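Local atomic coordinates of rhamnonate dehydratase (Gibberella zeae PH-1, PDB entry 3FXG), a protein that probably dehydrates L-rhamnonate to a 2-keto-3-deoxy sugar acid, as a magnesium-binding member of the enolase superfamily. Residues Lys6-Ile14 with Glu98-Arg107. Sequence-based numbering, arbitrary orientation.
Sequences KDFPKIKAI and ERFLIGADPR
In the N-terminal capping domain of this enolase-superfamily fold, Ile11 at the start of strand 11-19 pairs with the type II beta turn Leu101-Ala104 at the end of helix 86-101. Ile11 N donates to Ala104 O at 2.8 Å. Ile11 O accepts from Gly103 N at 2.9 Å. The Ile11 side chain lies against the turn, with CB 3.3 Å from Leu101 O. Farther along, Ile14 CD1 meets Leu101 CD1 at 3.5 Å, while Ile14 CG2 presses on Glu98 CG. Glu98 OE1 is hydrogen-bonded to His94.

At the other end, Arg107 lies flat over Phe8. Its CD sits above the ring centre, 3.5 Å away, in a CH-pi contact. The bend at chi3 (-58°) turns the guanidinium over Phe8 CB, its plane 9° from that of the ring. Asp105 fixes this pose side-on: OD1 takes NE, and OD2 takes NH2 at 2.8 Å. OD1 also accepts from Arg107 N, an Asx turn. Two waters link Lys6 O to Arg107 NH1 and NH2. Pro106 CG touches the Phe8 edge.

Ile11 and Ile14 pack on strand 66-73, and Leu101 on helix 109-119. Phe8 and Arg107 rest on helix 128-148. Arg107 NH1 also forms a salt bridge with Glu150 of a neighbouring subunit.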
ATOM      1  N   LYS A   6      42.551  -7.060 -32.297  1.00 18.64           N
ATOM      2  CA  LYS A   6      41.996  -7.845 -33.389  1.00 21.20           C
ATOM      3  C   LYS A   6      41.172  -7.015 -34.368  1.00 22.68           C
ATOM      4  O   LYS A   6      40.371  -6.166 -33.965  1.00 22.06           O
ATOM      5  CB  LYS A   6      41.142  -8.977 -32.810  1.00 22.00           C
ATOM      6  CG  LYS A   6      40.656 -10.008 -33.815  1.00 25.90           C
ATOM      7  CD  LYS A   6      39.828 -11.085 -33.118  1.00 26.64           C
ATOM      8  CE  LYS A   6      39.429 -12.202 -34.078  1.00 30.25           C
ATOM      9  NZ  LYS A   6      38.661 -11.689 -35.252  1.00 31.81           N
ATOM     10  N   ASP A   7      41.388  -7.253 -35.657  1.00 24.39           N
ATOM     11  CA  ASP A   7      40.636  -6.562 -36.701  1.00 26.60           C
ATOM     12  C   ASP A   7      39.451  -7.484 -36.969  1.00 25.47           C
ATOM     13  O   ASP A   7      39.572  -8.456 -37.714  1.00 26.91           O
ATOM     14  CB  ASP A   7      41.479  -6.419 -37.969  1.00 31.55           C
ATOM     15  CG  ASP A   7      40.785  -5.599 -39.039  1.00 35.82           C
ATOM     16  OD1 ASP A   7      41.257  -5.609 -40.196  1.00 39.69           O
ATOM     17  OD2 ASP A   7      39.772  -4.935 -38.723  1.00 38.07           O
ATOM     18  N   PHE A   8      38.318  -7.186 -36.341  1.00 23.31           N
ATOM     19  CA  PHE A   8      37.119  -8.010 -36.470  1.00 20.78           C
ATOM     20  C   PHE A   8      36.348  -7.730 -37.755  1.00 18.90           C
ATOM     21  O   PHE A   8      36.123  -6.578 -38.114  1.00 17.37           O
ATOM     22  CB  PHE A   8      36.198  -7.776 -35.270  1.00 19.38           C
ATOM     23  CG  PHE A   8      35.559  -9.028 -34.736  1.00 19.19           C
ATOM     24  CD1 PHE A   8      36.240  -9.841 -33.838  1.00 17.83           C
ATOM     25  CD2 PHE A   8      34.282  -9.398 -35.139  1.00 18.43           C
ATOM     26  CE1 PHE A   8      35.656 -11.007 -33.343  1.00 18.40           C
ATOM     27  CE2 PHE A   8      33.690 -10.564 -34.651  1.00 18.73           C
ATOM     28  CZ  PHE A   8      34.379 -11.367 -33.752  1.00 17.31           C
ATOM     29  N   PRO A   9      35.928  -8.788 -38.464  1.00 18.08           N
ATOM     30  CA  PRO A   9      35.177  -8.592 -39.708  1.00 18.67           C
ATOM     31  C   PRO A   9      33.808  -7.953 -39.467  1.00 18.76           C
ATOM     32  O   PRO A   9      33.147  -8.243 -38.471  1.00 19.26           O
ATOM     33  CB  PRO A   9      35.073 -10.008 -40.275  1.00 19.44           C
ATOM     34  CG  PRO A   9      35.080 -10.869 -39.050  1.00 20.29           C
ATOM     35  CD  PRO A   9      36.149 -10.220 -38.199  1.00 19.26           C
ATOM     36  N   LYS A  10      33.401  -7.072 -40.375  1.00 18.85           N
ATOM     37  CA  LYS A  10      32.110  -6.394 -40.280  1.00 18.10           C
ATOM     38  C   LYS A  10      31.046  -7.232 -40.989  1.00 17.11           C
ATOM     39  O   LYS A  10      31.370  -8.184 -41.695  1.00 16.80           O
ATOM     40  CB  LYS A  10      32.180  -5.021 -40.954  1.00 19.68           C
ATOM     41  CG  LYS A  10      33.169  -4.038 -40.340  1.00 22.73           C
ATOM     42  CD  LYS A  10      32.758  -3.624 -38.938  1.00 24.84           C
ATOM     43  CE  LYS A  10      33.346  -2.262 -38.572  1.00 25.83           C
ATOM     44  NZ  LYS A  10      34.831  -2.235 -38.666  1.00 26.55           N
ATOM     45  N   ILE A  11      29.777  -6.876 -40.797  1.00 15.91           N
ATOM     46  CA  ILE A  11      28.687  -7.593 -41.451  1.00 14.81           C
ATOM     47  C   ILE A  11      28.657  -7.177 -42.916  1.00 16.09           C
ATOM     48  O   ILE A  11      28.611  -5.986 -43.235  1.00 17.21           O
ATOM     49  CB  ILE A  11      27.323  -7.260 -40.821  1.00 13.60           C
ATOM     50  CG1 ILE A  11      27.274  -7.782 -39.383  1.00 12.49           C
ATOM     51  CG2 ILE A  11      26.202  -7.865 -41.662  1.00 13.81           C
ATOM     52  CD1 ILE A  11      26.043  -7.327 -38.615  1.00 12.93           C
ATOM     53  N   LYS A  12      28.673  -8.166 -43.799  1.00 16.50           N
ATOM     54  CA  LYS A  12      28.672  -7.925 -45.234  1.00 17.65           C
ATOM     55  C   LYS A  12      27.293  -8.084 -45.860  1.00 17.06           C
ATOM     56  O   LYS A  12      26.882  -7.266 -46.688  1.00 17.75           O
ATOM     57  CB  LYS A  12      29.652  -8.886 -45.913  1.00 19.72           C
ATOM     58  CG  LYS A  12      29.701  -8.770 -47.428  1.00 23.82           C
ATOM     59  CD  LYS A  12      30.680  -9.775 -48.015  1.00 26.88           C
ATOM     60  CE  LYS A  12      30.758  -9.651 -49.531  1.00 31.18           C
ATOM     61  NZ  LYS A  12      31.770 -10.578 -50.116  1.00 32.48           N
ATOM     62  N   ALA A  13      26.579  -9.132 -45.464  1.00 15.67           N
ATOM     63  CA  ALA A  13      25.261  -9.385 -46.021  1.00 16.04           C
ATOM     64  C   ALA A  13      24.374 -10.212 -45.104  1.00 17.28           C
ATOM     65  O   ALA A  13      24.853 -10.874 -44.180  1.00 16.49           O
ATOM     66  CB  ALA A  13      25.402 -10.094 -47.368  1.00 18.25           C
ATOM     67  N   ILE A  14      23.072 -10.154 -45.363  1.00 15.91           N
ATOM     68  CA  ILE A  14      22.107 -10.922 -44.597  1.00 16.03           C
ATOM     69  C   ILE A  14      21.125 -11.554 -45.574  1.00 16.02           C
ATOM     70  O   ILE A  14      20.647 -10.903 -46.504  1.00 17.34           O
ATOM     71  CB  ILE A  14      21.342 -10.040 -43.575  1.00 18.06           C
ATOM     72  CG1 ILE A  14      20.340 -10.898 -42.799  1.00 17.40           C
ATOM     73  CG2 ILE A  14      20.633  -8.903 -44.282  1.00 18.59           C
ATOM     74  CD1 ILE A  14      19.778 -10.221 -41.555  1.00 20.70           C
ATOM     75  N   GLU A  98      17.504  -4.954 -41.996  1.00 12.68           N
ATOM     76  CA  GLU A  98      18.769  -5.032 -42.724  1.00 13.22           C
ATOM     77  C   GLU A  98      19.577  -3.734 -42.667  1.00 12.90           C
ATOM     78  O   GLU A  98      20.805  -3.765 -42.582  1.00 14.91           O
ATOM     79  CB  GLU A  98      18.529  -5.424 -44.186  1.00 14.51           C
ATOM     80  CG  GLU A  98      19.815  -5.739 -44.941  1.00 16.04           C
ATOM     81  CD  GLU A  98      19.570  -6.330 -46.321  1.00 18.70           C
ATOM     82  OE1 GLU A  98      18.515  -6.967 -46.531  1.00 18.49           O
ATOM     83  OE2 GLU A  98      20.447  -6.173 -47.194  1.00 21.03           O
ATOM     84  N   ARG A  99      18.887  -2.598 -42.691  1.00 13.59           N
ATOM     85  CA  ARG A  99      19.547  -1.294 -42.664  1.00 13.83           C
ATOM     86  C   ARG A  99      20.456  -1.063 -41.456  1.00 13.40           C
ATOM     87  O   ARG A  99      21.420  -0.304 -41.539  1.00 13.60           O
ATOM     88  CB  ARG A  99      18.500  -0.173 -42.721  1.00 15.01           C
ATOM     89  CG  ARG A  99      17.713   0.034 -41.427  1.00 14.86           C
ATOM     90  CD  ARG A  99      16.582   1.042 -41.637  1.00 15.87           C
ATOM     91  NE  ARG A  99      15.520   0.492 -42.480  1.00 15.52           N
ATOM     92  CZ  ARG A  99      14.581   1.220 -43.077  1.00 15.57           C
ATOM     93  NH1 ARG A  99      14.567   2.540 -42.931  1.00 13.97           N
ATOM     94  NH2 ARG A  99      13.655   0.630 -43.820  1.00 12.79           N
ATOM     95  N   PHE A 100      20.150  -1.705 -40.334  1.00 11.68           N
ATOM     96  CA  PHE A 100      20.954  -1.525 -39.126  1.00 13.98           C
ATOM     97  C   PHE A 100      22.147  -2.470 -39.069  1.00 14.09           C
ATOM     98  O   PHE A 100      23.107  -2.230 -38.332  1.00 14.21           O
ATOM     99  CB  PHE A 100      20.091  -1.767 -37.886  1.00 13.16           C
ATOM    100  CG  PHE A 100      18.846  -0.939 -37.845  1.00 13.32           C
ATOM    101  CD1 PHE A 100      18.912   0.427 -37.599  1.00 14.46           C
ATOM    102  CD2 PHE A 100      17.602  -1.521 -38.069  1.00 13.69           C
ATOM    103  CE1 PHE A 100      17.757   1.205 -37.577  1.00 15.05           C
ATOM    104  CE2 PHE A 100      16.441  -0.751 -38.052  1.00 14.68           C
ATOM    105  CZ  PHE A 100      16.520   0.615 -37.805  1.00 14.00           C
ATOM    106  N   LEU A 101      22.090  -3.531 -39.861  1.00 13.79           N
ATOM    107  CA  LEU A 101      23.134  -4.548 -39.849  1.00 14.53           C
ATOM    108  C   LEU A 101      24.281  -4.417 -40.842  1.00 14.68           C
ATOM    109  O   LEU A 101      25.437  -4.623 -40.478  1.00 14.04           O
ATOM    110  CB  LEU A 101      22.484  -5.921 -40.027  1.00 14.04           C
ATOM    111  CG  LEU A 101      21.312  -6.214 -39.087  1.00 14.79           C
ATOM    112  CD1 LEU A 101      20.613  -7.488 -39.526  1.00 13.85           C
ATOM    113  CD2 LEU A 101      21.813  -6.326 -37.654  1.00 14.15           C
ATOM    114  N   ILE A 102      23.975  -4.095 -42.095  1.00 15.72           N
ATOM    115  CA  ILE A 102      25.026  -3.998 -43.105  1.00 15.47           C
ATOM    116  C   ILE A 102      26.116  -2.997 -42.739  1.00 14.77           C
ATOM    117  O   ILE A 102      25.837  -1.831 -42.460  1.00 15.22           O
ATOM    118  CB  ILE A 102      24.450  -3.627 -44.494  1.00 17.10           C
ATOM    119  CG1 ILE A 102      23.301  -4.572 -44.862  1.00 16.25           C
ATOM    120  CG2 ILE A 102      25.550  -3.720 -45.548  1.00 17.40           C
ATOM    121  CD1 ILE A 102      23.666  -6.043 -44.825  1.00 18.11           C
ATOM    122  N   GLY A 103      27.361  -3.469 -42.736  1.00 15.93           N
ATOM    123  CA  GLY A 103      28.491  -2.613 -42.415  1.00 15.21           C
ATOM    124  C   GLY A 103      28.794  -2.474 -40.932  1.00 15.66           C
ATOM    125  O   GLY A 103      29.793  -1.862 -40.554  1.00 14.57           O
ATOM    126  N   ALA A 104      27.945  -3.050 -40.087  1.00 14.78           N
ATOM    127  CA  ALA A 104      28.132  -2.961 -38.639  1.00 14.23           C
ATOM    128  C   ALA A 104      29.094  -3.998 -38.073  1.00 13.97           C
ATOM    129  O   ALA A 104      29.340  -5.037 -38.684  1.00 14.94           O
ATOM    130  CB  ALA A 104      26.778  -3.085 -37.932  1.00 15.05           C
ATOM    131  N   ASP A 105      29.647  -3.695 -36.903  1.00 13.53           N
ATOM    132  CA  ASP A 105      30.553  -4.607 -36.218  1.00 14.48           C
ATOM    133  C   ASP A 105      29.612  -5.561 -35.490  1.00 14.27           C
ATOM    134  O   ASP A 105      28.824  -5.132 -34.650  1.00 14.62           O
ATOM    135  CB  ASP A 105      31.406  -3.846 -35.195  1.00 16.07           C
ATOM    136  CG  ASP A 105      32.515  -4.702 -34.601  1.00 17.41           C
ATOM    137  OD1 ASP A 105      32.247  -5.864 -34.226  1.00 17.37           O
ATOM    138  OD2 ASP A 105      33.656  -4.208 -34.501  1.00 18.47           O
ATOM    139  N   PRO A 106      29.668  -6.861 -35.811  1.00 14.37           N
ATOM    140  CA  PRO A 106      28.787  -7.837 -35.159  1.00 13.59           C
ATOM    141  C   PRO A 106      28.951  -7.956 -33.646  1.00 12.86           C
ATOM    142  O   PRO A 106      28.112  -8.555 -32.975  1.00 13.36           O
ATOM    143  CB  PRO A 106      29.111  -9.138 -35.892  1.00 13.98           C
ATOM    144  CG  PRO A 106      30.548  -8.957 -36.261  1.00 15.64           C
ATOM    145  CD  PRO A 106      30.590  -7.530 -36.745  1.00 13.74           C
ATOM    146  N   ARG A 107      30.025  -7.390 -33.106  1.00 12.80           N
ATOM    147  CA  ARG A 107      30.244  -7.442 -31.664  1.00 12.64           C
ATOM    148  C   ARG A 107      29.388  -6.406 -30.944  1.00 12.48           C
ATOM    149  O   ARG A 107      29.262  -6.441 -29.715  1.00 13.37           O
ATOM    150  CB  ARG A 107      31.724  -7.217 -31.341  1.00 12.63           C
ATOM    151  CG  ARG A 107      32.625  -8.367 -31.787  1.00 12.52           C
ATOM    152  CD  ARG A 107      34.094  -8.016 -31.607  1.00 11.39           C
ATOM    153  NE  ARG A 107      34.441  -6.809 -32.350  1.00 11.02           N
ATOM    154  CZ  ARG A 107      35.650  -6.254 -32.360  1.00 11.72           C
ATOM    155  NH1 ARG A 107      36.638  -6.796 -31.666  1.00 11.82           N
ATOM    156  NH2 ARG A 107      35.868  -5.155 -33.071  1.00 13.46           N
TER
HETATM  157  O   HOH W   1      39.148  -5.448 -31.556  1.00 13.15           O
HETATM  158  O   HOH W   2      37.970  -4.290 -34.547  1.00 30.65           O
HETATM  159  O   HOH W   3      35.515  -4.190 -37.047  1.00 26.28           O
HETATM  160  O   HOH W   4      34.339  -1.876 -35.491  1.00 23.92           O
HETATM  161  O   HOH W   5      22.409  -8.305 -47.653  1.00 19.63           O